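Local atomic coordinates of putative major capsid protein (Cafeteriavirus-dependent mavirus, PDB entry 6G44), a protein that serves as the major capsid protein of a virophage, a double jelly-roll protein whose trimers probably build the outer shell of the particle. Residues Leu65-Gly70 with Asn272-Leu277; Gly70-Leu75 with Lys217-Phe222; Glu82-Leu87 with Glu258-Gly263; Asp149-Ile154 with Asn388-Cys393; Ala397-Leu402 with Glu417-Ala422. All coordinates share one frame; numbering follows the deposited sequence. Where two conformers were deposited one is given.

Contact 1: Leu65-Gly70 with Asn272-Leu277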
# COMPACT_ATOMS: atom_id res chain seq x y z
N LEU C 65 -0.53 -39.32 -0.87
CA LEU C 65 -1.79 -38.58 -0.95
C LEU C 65 -2.38 -38.79 -2.32
O LEU C 65 -1.74 -38.59 -3.33
CB LEU C 65 -1.57 -37.08 -0.68
CG LEU C 65 -1.20 -36.67 0.74
CD1 LEU C 65 -0.84 -35.17 0.75
CD2 LEU C 65 -2.25 -36.99 1.76
N GLY C 66 -3.63 -39.17 -2.32
CA GLY C 66 -4.34 -39.42 -3.55
C GLY C 66 -4.89 -38.15 -4.17
O GLY C 66 -4.96 -37.09 -3.51
N ASN C 67 -5.23 -38.25 -5.44
CA ASN C 67 -5.97 -37.19 -6.13
C ASN C 67 -5.16 -35.87 -6.06
O ASN C 67 -3.96 -35.90 -6.31
CB ASN C 67 -7.41 -37.13 -5.61
CG ASN C 67 -8.15 -38.41 -5.88
OD1 ASN C 67 -8.27 -39.29 -4.99
ND2 ASN C 67 -8.56 -38.57 -7.12
N LEU C 68 -5.78 -34.72 -5.75
CA LEU C 68 -5.06 -33.44 -5.82
C LEU C 68 -4.55 -32.99 -4.47
O LEU C 68 -5.24 -33.09 -3.47
CB LEU C 68 -5.95 -32.37 -6.42
CG LEU C 68 -6.46 -32.65 -7.83
CD1 LEU C 68 -7.28 -31.46 -8.36
CD2 LEU C 68 -5.36 -33.02 -8.81
N THR C 69 -3.33 -32.44 -4.48
CA THR C 69 -2.69 -31.92 -3.28
C THR C 69 -2.29 -30.47 -3.52
O THR C 69 -1.79 -30.14 -4.59
CB THR C 69 -1.46 -32.80 -2.92
OG1 THR C 69 -1.96 -34.11 -2.54
CG2 THR C 69 -0.64 -32.23 -1.76
N GLY C 70 -2.49 -29.63 -2.51
CA GLY C 70 -2.11 -28.23 -2.60
C GLY C 70 -0.68 -28.00 -3.04
O GLY C 70 0.25 -28.67 -2.56
N ASN C 272 -5.99 -31.36 0.37
CA ASN C 272 -6.07 -32.57 -0.43
C ASN C 272 -7.53 -32.79 -0.81
O ASN C 272 -8.39 -32.68 0.05
CB ASN C 272 -5.53 -33.78 0.34
CG ASN C 272 -5.60 -35.06 -0.49
OD1 ASN C 272 -6.52 -35.87 -0.32
ND2 ASN C 272 -4.69 -35.22 -1.41
N TRP C 273 -7.79 -33.06 -2.09
CA TRP C 273 -9.19 -33.13 -2.54
C TRP C 273 -9.30 -33.86 -3.85
O TRP C 273 -8.32 -34.04 -4.58
CB TRP C 273 -9.81 -31.71 -2.61
CG TRP C 273 -9.30 -30.87 -3.73
CD1 TRP C 273 -9.93 -30.64 -4.91
CD2 TRP C 273 -8.05 -30.16 -3.80
NE1 TRP C 273 -9.17 -29.82 -5.71
CE2 TRP C 273 -8.00 -29.53 -5.06
CE3 TRP C 273 -6.97 -29.98 -2.91
CZ2 TRP C 273 -6.91 -28.73 -5.45
CZ3 TRP C 273 -5.89 -29.19 -3.32
CH2 TRP C 273 -5.86 -28.60 -4.58
N VAL C 274 -10.54 -34.26 -4.16
CA VAL C 274 -10.86 -34.90 -5.41
C VAL C 274 -11.22 -33.83 -6.42
O VAL C 274 -12.01 -32.92 -6.11
CB VAL C 274 -12.03 -35.88 -5.20
CG1 VAL C 274 -12.50 -36.46 -6.52
CG2 VAL C 274 -11.64 -36.99 -4.22
N ALA C 275 -10.67 -33.98 -7.61
CA ALA C 275 -10.90 -33.03 -8.69
C ALA C 275 -12.40 -32.95 -8.97
O ALA C 275 -13.08 -33.98 -9.03
CB ALA C 275 -10.13 -33.45 -9.92
N PRO C 276 -12.94 -31.73 -9.09
CA PRO C 276 -14.37 -31.58 -9.37
C PRO C 276 -14.77 -32.08 -10.76
O PRO C 276 -13.96 -32.09 -11.71
CB PRO C 276 -14.58 -30.07 -9.24
CG PRO C 276 -13.28 -29.48 -9.66
CD PRO C 276 -12.23 -30.43 -9.10
N LEU C 277 -16.01 -32.54 -10.88
CA LEU C 277 -16.53 -33.04 -12.16
C LEU C 277 -16.34 -32.05 -13.31
O LEU C 277 -15.99 -32.40 -14.44
CB LEU C 277 -18.04 -33.31 -12.05
CG LEU C 277 -18.67 -34.51 -11.36
CD1 LEU C 277 -20.18 -34.29 -11.33
CD2 LEU C 277 -18.31 -35.79 -12.10
O HOH W 1 -7.60 -38.27 -2.27
O HOH W 2 -8.90 -36.38 -8.64
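The carboxamide nitrogen of N272 spends both N-H groups on the other segment. ND2 donates to the carbonyl oxygen G66 O at 2.8 Å and, on a longer bond of 3.2 Å, to T69 OG1; both acceptors lie close to the amide plane, so the pair fixes the rotation of the group. With CG anti to the backbone N (chi1 -180°), the N272 side chain reaches back over the corner that the neighbouring chain turns at N67. The other end of the amide is held more loosely: a water donates to N67 OD1 and, at 3.3 Å, to N272 OD1. A second water accepts from N67 ND2 and A275 N, so N67 is linked through water to both N272 and A275. Next along the strands, L68 and W273 form an antiparallel hydrogen-bonded pair, L68 N to W273 O and W273 N to L68 O, each 2.9 Å. On their shared face L68 CB sits over the centre of the six-membered indole ring, a CH-pi contact of 3.9 Å to the centroid, while L68 CD1 meets A275 CB at 3.8 Å. The indole N-H turns to Y21 OH of the second subunit, whose W23 also packs on L68. Strand 68-69, which also pairs with strand 222-235, joins the end of strand 258-273, an antiparallel pairing within a sheet of the first sandwich of a double jelly-roll.

Contact 2: Gly70-Leu75 with Lys217-Phe222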
# COMPACT_ATOMS: atom_id res chain seq x y z
N GLY C 70 -2.49 -29.63 -2.51
CA GLY C 70 -2.11 -28.23 -2.60
C GLY C 70 -0.68 -28.00 -3.04
O GLY C 70 0.25 -28.67 -2.56
N GLY C 71 -0.49 -26.98 -3.88
CA GLY C 71 0.82 -26.71 -4.45
C GLY C 71 1.78 -25.96 -3.54
O GLY C 71 2.97 -25.96 -3.83
N ALA C 72 1.27 -25.37 -2.45
CA ALA C 72 2.09 -24.65 -1.50
C ALA C 72 1.89 -25.17 -0.09
O ALA C 72 1.28 -24.55 0.75
CB ALA C 72 1.79 -23.16 -1.57
N PRO C 73 2.41 -26.40 0.19
CA PRO C 73 2.32 -26.93 1.52
C PRO C 73 3.06 -26.07 2.56
O PRO C 73 4.04 -25.38 2.24
CB PRO C 73 2.99 -28.32 1.40
CG PRO C 73 3.88 -28.22 0.22
CD PRO C 73 3.16 -27.28 -0.72
N ARG C 74 2.57 -26.11 3.78
CA ARG C 74 3.09 -25.30 4.85
C ARG C 74 3.59 -26.17 5.99
O ARG C 74 3.18 -27.33 6.14
CB ARG C 74 2.02 -24.33 5.40
CG ARG C 74 1.37 -23.47 4.32
CD ARG C 74 0.34 -22.51 4.88
NE ARG C 74 0.91 -21.36 5.57
CZ ARG C 74 1.31 -20.24 4.97
NH1 ARG C 74 1.79 -19.27 5.72
NH2 ARG C 74 1.25 -20.10 3.66
N LEU C 75 4.46 -25.61 6.81
CA LEU C 75 4.89 -26.24 8.03
C LEU C 75 4.40 -25.44 9.23
O LEU C 75 4.60 -24.21 9.29
CB LEU C 75 6.42 -26.32 8.05
CG LEU C 75 7.05 -27.15 6.94
CD1 LEU C 75 8.57 -26.98 6.86
CD2 LEU C 75 6.72 -28.64 7.11
N LYS C 217 -1.60 -17.73 -3.06
CA LYS C 217 -3.07 -17.60 -3.10
C LYS C 217 -3.72 -18.68 -3.96
O LYS C 217 -4.74 -19.28 -3.55
CB LYS C 217 -3.54 -16.20 -3.57
CG LYS C 217 -5.06 -16.10 -3.67
CD LYS C 217 -5.61 -14.69 -3.82
CE LYS C 217 -7.10 -14.73 -4.18
NZ LYS C 217 -7.95 -15.39 -3.14
N ASP C 218 -3.09 -18.95 -5.11
CA ASP C 218 -3.71 -19.78 -6.13
C ASP C 218 -2.69 -20.68 -6.86
O ASP C 218 -2.51 -20.60 -8.08
CB ASP C 218 -4.42 -18.85 -7.12
CG ASP C 218 -5.30 -19.57 -8.11
OD1 ASP C 218 -5.89 -20.62 -7.79
OD2 ASP C 218 -5.41 -19.04 -9.24
N PRO C 219 -2.01 -21.56 -6.09
CA PRO C 219 -1.01 -22.43 -6.69
C PRO C 219 -1.64 -23.59 -7.45
O PRO C 219 -2.69 -24.11 -7.04
CB PRO C 219 -0.23 -22.97 -5.47
CG PRO C 219 -1.20 -22.94 -4.36
CD PRO C 219 -2.18 -21.83 -4.65
N VAL C 220 -1.00 -23.97 -8.56
CA VAL C 220 -1.41 -25.17 -9.31
C VAL C 220 -1.22 -26.40 -8.40
O VAL C 220 -0.14 -26.57 -7.82
CB VAL C 220 -0.61 -25.30 -10.60
CG1 VAL C 220 -1.03 -26.55 -11.35
CG2 VAL C 220 -0.85 -24.07 -11.47
N PRO C 221 -2.25 -27.25 -8.24
CA PRO C 221 -2.14 -28.46 -7.44
C PRO C 221 -1.21 -29.51 -8.03
O PRO C 221 -0.99 -29.54 -9.24
CB PRO C 221 -3.58 -29.01 -7.46
CG PRO C 221 -4.44 -27.90 -7.88
CD PRO C 221 -3.61 -27.09 -8.80
N PHE C 222 -0.66 -30.34 -7.14
CA PHE C 222 0.00 -31.59 -7.54
C PHE C 222 -1.02 -32.73 -7.66
O PHE C 222 -2.05 -32.68 -7.02
CB PHE C 222 1.11 -31.91 -6.55
CG PHE C 222 2.24 -30.93 -6.61
CD1 PHE C 222 3.10 -30.95 -7.71
CD2 PHE C 222 2.42 -29.98 -5.62
CE1 PHE C 222 4.12 -30.04 -7.81
CE2 PHE C 222 3.46 -29.06 -5.72
CZ PHE C 222 4.29 -29.10 -6.81
O HOH W 3 -3.11 -26.02 -5.03
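This is a buried loop-to-loop contact, made of van der Waals packing and one bridging water, where the link between strands 68-69 and 74-84 passes the loop that leads into strand 222-235. G71 is at its centre, facing P219 through F222. The bare CA of G71 lies 4.0 Å from P219 CB, and the two chains come close enough here for a CA-H...O contact in which G71 CA approaches V220 O at 3.5 Å. It is the lack of a side chain on G71 that lets P219 and this carbonyl come so near. The V220 oxygen is buried and has no other polar partner in the model, so the weak C-H donor is what faces it. The one polar link goes through water: G71 N donates to it at 3.0 Å, and it donates in turn to P219 O at 2.8 Å. Both loops belong to the first sandwich of the double jelly-roll, and G70 also bonds through its backbone to Q271 of strand 258-273. Farther along, the pyrrolidine ring of P219 leans on A72, its CG 4.1 Å from A72 CB. F222 closes the opposite end of the contact. Its CG stands beside the backbone N (chi1 -68°), which carries the ring edge over to the glycines: G71 O lies 3.7 Å from CE2 and G70 O 4.0 Å from CD2, both near the ring plane, where the slightly positive C-H groups would suit a carbonyl oxygen. The same ring stacks on Y288, while W23 of the second subunit packs against V220 and P221.

Contact 3: Glu82-Leu87 with Glu258-Gly263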
# COMPACT_ATOMS: atom_id res chain seq x y z
N GLU C 82 13.07 -20.49 26.07
CA GLU C 82 13.46 -19.88 27.34
C GLU C 82 14.66 -18.99 27.09
O GLU C 82 15.67 -19.44 26.60
CB GLU C 82 13.84 -20.95 28.38
CG GLU C 82 14.18 -20.32 29.73
CD GLU C 82 14.43 -21.32 30.85
OE1 GLU C 82 14.52 -20.87 32.00
OE2 GLU C 82 14.55 -22.53 30.59
N ILE C 83 14.50 -17.70 27.40
CA ILE C 83 15.55 -16.71 27.20
C ILE C 83 16.11 -16.33 28.56
O ILE C 83 15.37 -15.87 29.43
CB ILE C 83 15.01 -15.42 26.52
CG1 ILE C 83 14.34 -15.79 25.20
CG2 ILE C 83 16.14 -14.42 26.39
CD1 ILE C 83 13.53 -14.66 24.58
N LYS C 84 17.42 -16.55 28.72
CA LYS C 84 18.12 -16.28 29.98
C LYS C 84 19.11 -15.14 29.85
O LYS C 84 19.51 -14.77 28.74
CB LYS C 84 18.86 -17.54 30.45
CG LYS C 84 17.96 -18.75 30.62
CD LYS C 84 18.78 -19.98 31.01
CE LYS C 84 18.05 -21.27 30.68
NZ LYS C 84 18.98 -22.44 30.55
N ASN C 85 19.53 -14.62 31.02
CA ASN C 85 20.55 -13.55 31.15
C ASN C 85 19.96 -12.15 30.94
O ASN C 85 20.71 -11.21 30.65
CB ASN C 85 21.78 -13.74 30.24
CG ASN C 85 22.47 -15.08 30.43
OD1 ASN C 85 22.32 -15.73 31.48
ND2 ASN C 85 23.19 -15.52 29.41
N ILE C 86 18.66 -12.00 31.15
CA ILE C 86 17.98 -10.72 31.06
C ILE C 86 18.09 -9.99 32.39
O ILE C 86 17.70 -10.53 33.41
CB ILE C 86 16.49 -10.89 30.71
CG1 ILE C 86 16.31 -11.71 29.43
CG2 ILE C 86 15.81 -9.53 30.56
CD1 ILE C 86 14.88 -12.14 29.21
N LEU C 87 18.58 -8.76 32.36
CA LEU C 87 18.69 -7.93 33.58
C LEU C 87 17.38 -7.96 34.35
O LEU C 87 16.29 -7.83 33.78
CB LEU C 87 19.07 -6.49 33.23
CG LEU C 87 19.39 -5.58 34.43
CD1 LEU C 87 20.73 -5.96 35.05
CD2 LEU C 87 19.41 -4.13 33.97
N GLU C 258 21.21 -16.40 26.54
CA GLU C 258 21.25 -17.85 26.34
C GLU C 258 19.82 -18.28 26.15
O GLU C 258 18.98 -17.98 26.98
CB GLU C 258 21.85 -18.51 27.58
CG GLU C 258 21.91 -20.03 27.55
CD GLU C 258 22.46 -20.64 28.83
OE1 GLU C 258 23.13 -19.95 29.62
OE2 GLU C 258 22.23 -21.85 29.03
N VAL C 259 19.54 -18.96 25.04
CA VAL C 259 18.17 -19.32 24.68
C VAL C 259 18.13 -20.80 24.41
O VAL C 259 19.03 -21.35 23.76
CB VAL C 259 17.71 -18.53 23.43
CG1 VAL C 259 16.28 -18.90 23.08
CG2 VAL C 259 17.86 -17.03 23.67
N ASP C 260 17.10 -21.46 24.94
CA ASP C 260 16.87 -22.90 24.78
C ASP C 260 15.49 -23.16 24.18
O ASP C 260 14.55 -22.56 24.66
CB ASP C 260 16.92 -23.58 26.15
CG ASP C 260 18.30 -23.53 26.78
OD1 ASP C 260 19.28 -23.79 26.06
OD2 ASP C 260 18.40 -23.25 27.98
N ILE C 261 15.38 -24.11 23.26
CA ILE C 261 14.11 -24.56 22.67
C ILE C 261 13.73 -25.90 23.29
O ILE C 261 14.57 -26.81 23.37
CB ILE C 261 14.25 -24.73 21.15
CG1 ILE C 261 14.77 -23.42 20.49
CG2 ILE C 261 12.95 -25.21 20.49
CD1 ILE C 261 13.85 -22.21 20.61
N THR C 262 12.49 -25.98 23.72
CA THR C 262 11.93 -27.23 24.24
C THR C 262 10.54 -27.44 23.68
O THR C 262 9.89 -26.50 23.20
CB THR C 262 11.88 -27.24 25.78
OG1 THR C 262 11.03 -26.20 26.29
CG2 THR C 262 13.29 -27.11 26.37
N GLY C 263 10.06 -28.67 23.78
CA GLY C 263 8.71 -29.00 23.38
C GLY C 263 8.45 -28.81 21.90
O GLY C 263 7.30 -28.63 21.50
O HOH W 4 22.30 -18.51 31.84
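K84 and D260 both carry CG beside the backbone N (chi1 -57° and -67°), and with the lysine chain extended beyond CG this sends its ammonium diagonally across to the next strand. The ladder that carries them is part of the jelly-roll sheet, where strand 74-84 runs antiparallel to strand 258-273. K84 NZ meets D260 OD2 at 2.8 Å, nearly along the C-O axis of the carboxylate; D260 is modelled in two conformers, and the bridge described is that of the conformer given here. The second acid of the network, E258, stretches out with CG anti to its nitrogen and reaches K84 NZ through OE2 in a long salt bridge of 3.6 Å. E82 stands on the same face as these three, and the lysine probably offsets some of the repulsion between the carboxylates of E82 and D260. Four backbone bonds tie the strands. E82 pairs with D260 through two of them, while in the K84-E258 pair the bond from K84 N to E258 O is short, 2.7 Å, and the return bond from E258 N to K84 O stretches to 3.2 Å, its donor well above the carbonyl plane. On the other face I83 and V259 lie side by side, CG1 to CG2 4.0 Å apart. Past K84 the chain turns off at N85, whose ND2 bonds to D256 O. The amide oxygen, N85 OD1, accepts from a water that also donates to E258 OE1, each at 2.8 Å.

Contact 4: Asp149-Ile154 with Asn388-Cys393. With SO4 (sulfate ion), chain Z.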
# COMPACT_ATOMS: atom_id res chain seq x y z
N ASP C 149 14.58 -6.71 7.94
CA ASP C 149 15.32 -5.67 8.66
C ASP C 149 16.03 -4.71 7.70
O ASP C 149 16.66 -5.11 6.71
CB ASP C 149 16.42 -6.28 9.52
CG ASP C 149 15.90 -7.11 10.67
OD1 ASP C 149 14.84 -6.81 11.21
OD2 ASP C 149 16.60 -8.08 11.05
N GLU C 150 15.92 -3.42 8.01
CA GLU C 150 16.61 -2.40 7.23
C GLU C 150 17.97 -2.06 7.77
O GLU C 150 18.85 -1.66 7.00
CB GLU C 150 15.75 -1.13 7.17
CG GLU C 150 14.42 -1.33 6.46
CD GLU C 150 13.27 -1.83 7.33
OE1 GLU C 150 13.47 -2.04 8.55
OE2 GLU C 150 12.15 -2.00 6.76
N TYR C 151 18.13 -2.16 9.09
CA TYR C 151 19.37 -1.74 9.78
C TYR C 151 19.93 -2.90 10.61
O TYR C 151 19.24 -3.89 10.87
CB TYR C 151 19.15 -0.48 10.61
CG TYR C 151 18.49 0.62 9.82
CD1 TYR C 151 19.19 1.33 8.86
CD2 TYR C 151 17.14 0.88 9.95
CE1 TYR C 151 18.56 2.29 8.09
CE2 TYR C 151 16.50 1.83 9.16
CZ TYR C 151 17.22 2.52 8.23
OH TYR C 151 16.55 3.45 7.45
N ASN C 152 21.17 -2.74 11.06
CA ASN C 152 21.86 -3.83 11.71
C ASN C 152 21.63 -3.90 13.23
O ASN C 152 22.21 -4.78 13.88
CB ASN C 152 23.35 -3.78 11.37
CG ASN C 152 24.11 -2.69 12.11
OD1 ASN C 152 23.54 -1.72 12.60
ND2 ASN C 152 25.43 -2.84 12.14
N LYS C 153 20.81 -3.00 13.78
CA LYS C 153 20.39 -3.03 15.17
C LYS C 153 18.92 -2.65 15.26
O LYS C 153 18.43 -1.81 14.47
CB LYS C 153 21.15 -2.04 16.02
CG LYS C 153 22.64 -2.29 16.15
CD LYS C 153 23.17 -1.42 17.26
CE LYS C 153 24.67 -1.53 17.43
NZ LYS C 153 25.11 -0.18 17.79
N ILE C 154 18.24 -3.22 16.25
CA ILE C 154 16.83 -2.94 16.53
C ILE C 154 16.74 -2.48 17.97
O ILE C 154 17.34 -3.11 18.85
CB ILE C 154 15.99 -4.21 16.34
CG1 ILE C 154 15.96 -4.63 14.88
CG2 ILE C 154 14.58 -4.02 16.89
CD1 ILE C 154 15.55 -6.08 14.64
N ASN C 388 13.57 -4.65 -3.03
CA ASN C 388 12.34 -4.12 -2.41
C ASN C 388 12.54 -3.35 -1.12
O ASN C 388 11.57 -3.07 -0.43
CB ASN C 388 11.31 -5.25 -2.23
CG ASN C 388 11.79 -6.33 -1.29
OD1 ASN C 388 12.71 -6.13 -0.49
ND2 ASN C 388 11.17 -7.52 -1.39
N LYS C 389 13.77 -2.96 -0.81
CA LYS C 389 14.07 -2.20 0.40
C LYS C 389 14.64 -0.82 0.10
O LYS C 389 15.10 -0.55 -1.00
CB LYS C 389 15.05 -2.96 1.31
CG LYS C 389 14.54 -4.33 1.74
CD LYS C 389 13.20 -4.27 2.45
CE LYS C 389 13.27 -3.56 3.79
NZ LYS C 389 11.92 -3.35 4.37
N ARG C 390 14.58 0.02 1.12
CA ARG C 390 15.04 1.43 1.04
C ARG C 390 16.55 1.53 0.80
O ARG C 390 17.32 0.61 1.12
CB ARG C 390 14.66 2.20 2.30
CG ARG C 390 15.40 1.71 3.55
CD ARG C 390 14.91 2.30 4.85
NE ARG C 390 13.56 1.83 5.16
CZ ARG C 390 12.94 2.14 6.28
NH1 ARG C 390 13.54 2.88 7.18
NH2 ARG C 390 11.73 1.64 6.55
N PHE C 391 16.98 2.67 0.25
CA PHE C 391 18.38 2.88 -0.07
C PHE C 391 19.30 2.81 1.17
O PHE C 391 20.40 2.25 1.09
CB PHE C 391 18.57 4.21 -0.81
CG PHE C 391 19.99 4.48 -1.22
CD1 PHE C 391 20.65 3.60 -2.08
CD2 PHE C 391 20.69 5.57 -0.73
CE1 PHE C 391 21.98 3.81 -2.47
CE2 PHE C 391 22.01 5.78 -1.11
CZ PHE C 391 22.64 4.92 -1.97
N SER C 392 18.85 3.34 2.30
CA SER C 392 19.65 3.33 3.55
C SER C 392 19.89 1.91 4.07
O SER C 392 20.84 1.73 4.83
CB SER C 392 19.01 4.19 4.64
OG SER C 392 17.72 3.76 4.95
N CYS C 393 19.08 0.94 3.68
CA CYS C 393 19.36 -0.46 3.98
C CYS C 393 20.43 -0.96 3.05
O CYS C 393 21.52 -1.34 3.50
CB CYS C 393 18.07 -1.25 3.81
SG CYS C 393 18.25 -3.04 3.87
S SO4 Z . 11.21 0.03 3.03
O1 SO4 Z . 12.61 -0.22 3.34
O2 SO4 Z . 10.61 0.86 4.05
O3 SO4 Z . 10.49 -1.28 2.96
O4 SO4 Z . 11.12 0.69 1.69
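K389 meets E150 first: its chain, bent at chi2 and chi3, curls to put NZ 2.8 Å from E150 OE2, above the plane of the carboxylate. The same ammonium donates to a sulfate ion, NZ to O3 at 2.9 Å. R390 follows and grips two of the other sulfate oxygens, with its backbone N bonding O1 at 3.0 Å, NE taking O1 at 2.9 Å and NH2 reaching O2 at 2.8 Å, the sulfur lying at the guanidinium edge. E150 CG covers one face of that guanidinium, offset toward its rim; E150 OE2 and R390 NH2 form only a long ion pair, with no N-H pointing at the oxygen. R390 NH1 donates to Y151 OH at 3.1 Å. The phenol hydroxyl donates to S392 OG, 2.8 Å away, and the serine is also hydrogen-bonded to C180 O of the second subunit. Last comes C393, at the backbone of the 149-154 loop, where its CA makes a C-H contact of 3.3 Å with E150 O. S172 OG of the second subunit also bonds the sulfate. The ion probably came from the crystallisation liquor, but one lysine and one arginine converging on it suggest a spot suited to an anion at the subunit interface, and their charges, with N160 bonding OE1, would favour an ionised E150.

Contact 5: Ala397-Leu402 with Glu417-Ala422. With SO4 (sulfate ion), chain P.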
# COMPACT_ATOMS: atom_id res chain seq x y z
N ALA C 397 25.23 2.38 4.87
CA ALA C 397 25.72 3.64 5.44
C ALA C 397 25.38 3.77 6.91
O ALA C 397 24.51 3.07 7.43
CB ALA C 397 25.19 4.83 4.65
N LEU C 398 26.07 4.69 7.59
CA LEU C 398 25.75 5.08 8.95
C LEU C 398 24.35 5.71 9.00
O LEU C 398 24.11 6.74 8.34
CB LEU C 398 26.78 6.09 9.45
CG LEU C 398 26.54 6.65 10.85
CD1 LEU C 398 26.68 5.58 11.93
CD2 LEU C 398 27.45 7.85 11.10
N ALA C 399 23.44 5.06 9.70
CA ALA C 399 22.02 5.43 9.72
C ALA C 399 21.62 6.43 10.80
O ALA C 399 20.57 7.07 10.68
CB ALA C 399 21.17 4.17 9.85
N ASN C 400 22.42 6.55 11.86
CA ASN C 400 22.08 7.40 13.00
C ASN C 400 23.18 8.43 13.29
O ASN C 400 23.72 8.50 14.40
CB ASN C 400 21.74 6.56 14.25
CG ASN C 400 22.90 5.74 14.76
OD1 ASN C 400 23.83 5.43 14.01
ND2 ASN C 400 22.84 5.35 16.04
N GLY C 401 23.49 9.24 12.28
CA GLY C 401 24.60 10.17 12.34
C GLY C 401 24.53 11.20 13.45
O GLY C 401 25.56 11.55 13.98
N LEU C 402 23.34 11.68 13.80
CA LEU C 402 23.25 12.67 14.89
C LEU C 402 23.71 12.08 16.19
O LEU C 402 24.43 12.71 16.96
CB LEU C 402 21.83 13.14 15.11
CG LEU C 402 21.31 14.29 14.33
CD1 LEU C 402 19.85 14.43 14.70
CD2 LEU C 402 22.09 15.56 14.65
N GLU C 417 27.36 2.76 19.72
CA GLU C 417 26.04 3.32 19.43
C GLU C 417 25.71 3.43 17.94
O GLU C 417 24.55 3.66 17.61
CB GLU C 417 25.89 4.67 20.11
CG GLU C 417 25.95 4.52 21.64
CD GLU C 417 25.69 5.79 22.40
OE1 GLU C 417 25.00 6.69 21.87
OE2 GLU C 417 26.17 5.89 23.55
N ALA C 418 26.70 3.27 17.07
CA ALA C 418 26.48 3.45 15.64
C ALA C 418 25.61 2.31 15.09
O ALA C 418 25.76 1.13 15.47
CB ALA C 418 27.79 3.47 14.90
N ILE C 419 24.71 2.69 14.19
CA ILE C 419 23.84 1.77 13.47
C ILE C 419 24.06 1.96 11.98
O ILE C 419 24.14 3.09 11.51
CB ILE C 419 22.37 2.04 13.82
CG1 ILE C 419 22.14 1.77 15.31
CG2 ILE C 419 21.43 1.14 12.99
CD1 ILE C 419 20.82 2.21 15.83
N PHE C 420 24.12 0.84 11.27
CA PHE C 420 24.35 0.81 9.81
C PHE C 420 23.23 0.14 9.07
O PHE C 420 22.50 -0.71 9.62
CB PHE C 420 25.68 0.12 9.48
CG PHE C 420 26.86 0.85 10.05
CD1 PHE C 420 27.30 0.60 11.35
CD2 PHE C 420 27.52 1.80 9.30
CE1 PHE C 420 28.35 1.31 11.88
CE2 PHE C 420 28.58 2.52 9.83
CZ PHE C 420 29.00 2.27 11.12
N GLY C 421 23.09 0.50 7.80
CA GLY C 421 22.20 -0.27 6.94
C GLY C 421 22.59 -1.73 6.92
O GLY C 421 23.78 -2.08 7.05
N ALA C 422 21.61 -2.60 6.74
CA ALA C 422 21.89 -4.04 6.75
C ALA C 422 22.83 -4.45 5.62
O ALA C 422 23.54 -5.45 5.74
CB ALA C 422 20.61 -4.85 6.67
S SO4 P . 19.02 6.13 16.94
O1 SO4 P . 20.32 5.63 17.44
O2 SO4 P . 19.14 7.54 16.50
O3 SO4 P . 18.51 5.30 15.82
O4 SO4 P . 18.07 5.99 18.09
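Two loops of the hexon-like C-terminal family region are joined by a single backbone bridge, L398 opposite F420, next to the start of helix 401-405. A399 N donates to I419 O at 2.8 Å, and G421 N donates to A397 O at 3.0 Å, so one bond lies on each side of the bridged pair. N400 CG stands between the backbone N and the carbonyl carbon (chi1 64°), the crowded position, which drops the amide onto the backbone of 417-419. There OD1 accepts from I419 N at 2.9 Å, the donor lying well above the carbonyl plane, while ND2 gives one hydrogen to E417 O at 2.9 Å and points the other to a sulfate oxygen, O1, also at 2.9 Å. Three bonds thus grip the carboxamide and fix which end is nitrogen. N400 occupies the N-cap position, yet its side chain serves the neighbouring loop rather than the helix. On the apolar side of the contact L398 CD1 lies over one face of the F420 ring, offset toward its rim, and 3.8 Å from A418 CB. The sulfate, probably from the crystallisation liquor, is shared with T403, K155, and T167 and K93 of the second subunit. The contact closes the short excursion through helices 401-405 and 411-417: V404 of the former touches A418, Y151 lies against A399 and I419, and the chain then runs on to strand 425-428.

Contacts 1 and 2 share G70 and adjoin directly: T69 O faces F222 N at 2.8 Å, a probable hydrogen bond, and W273 packs on P221. Contact 3 uses the same two long strands, 74-84 and 258-273, at their far end, its centre about 43 Å from that of contact 1. The centres of contacts 4 and 5 are about 10 Å apart. This second cluster lies on the opposite side of the chain's centre from contacts 1 and 2. The 149-154 loop joins its members, K153 NZ lying 2.7 Å from A418 O. Each of these two holds a sulfate that the second subunit also binds; contacts 1 and 2 touch that subunit too, whereas contact 3 meets no other chain of the assembly.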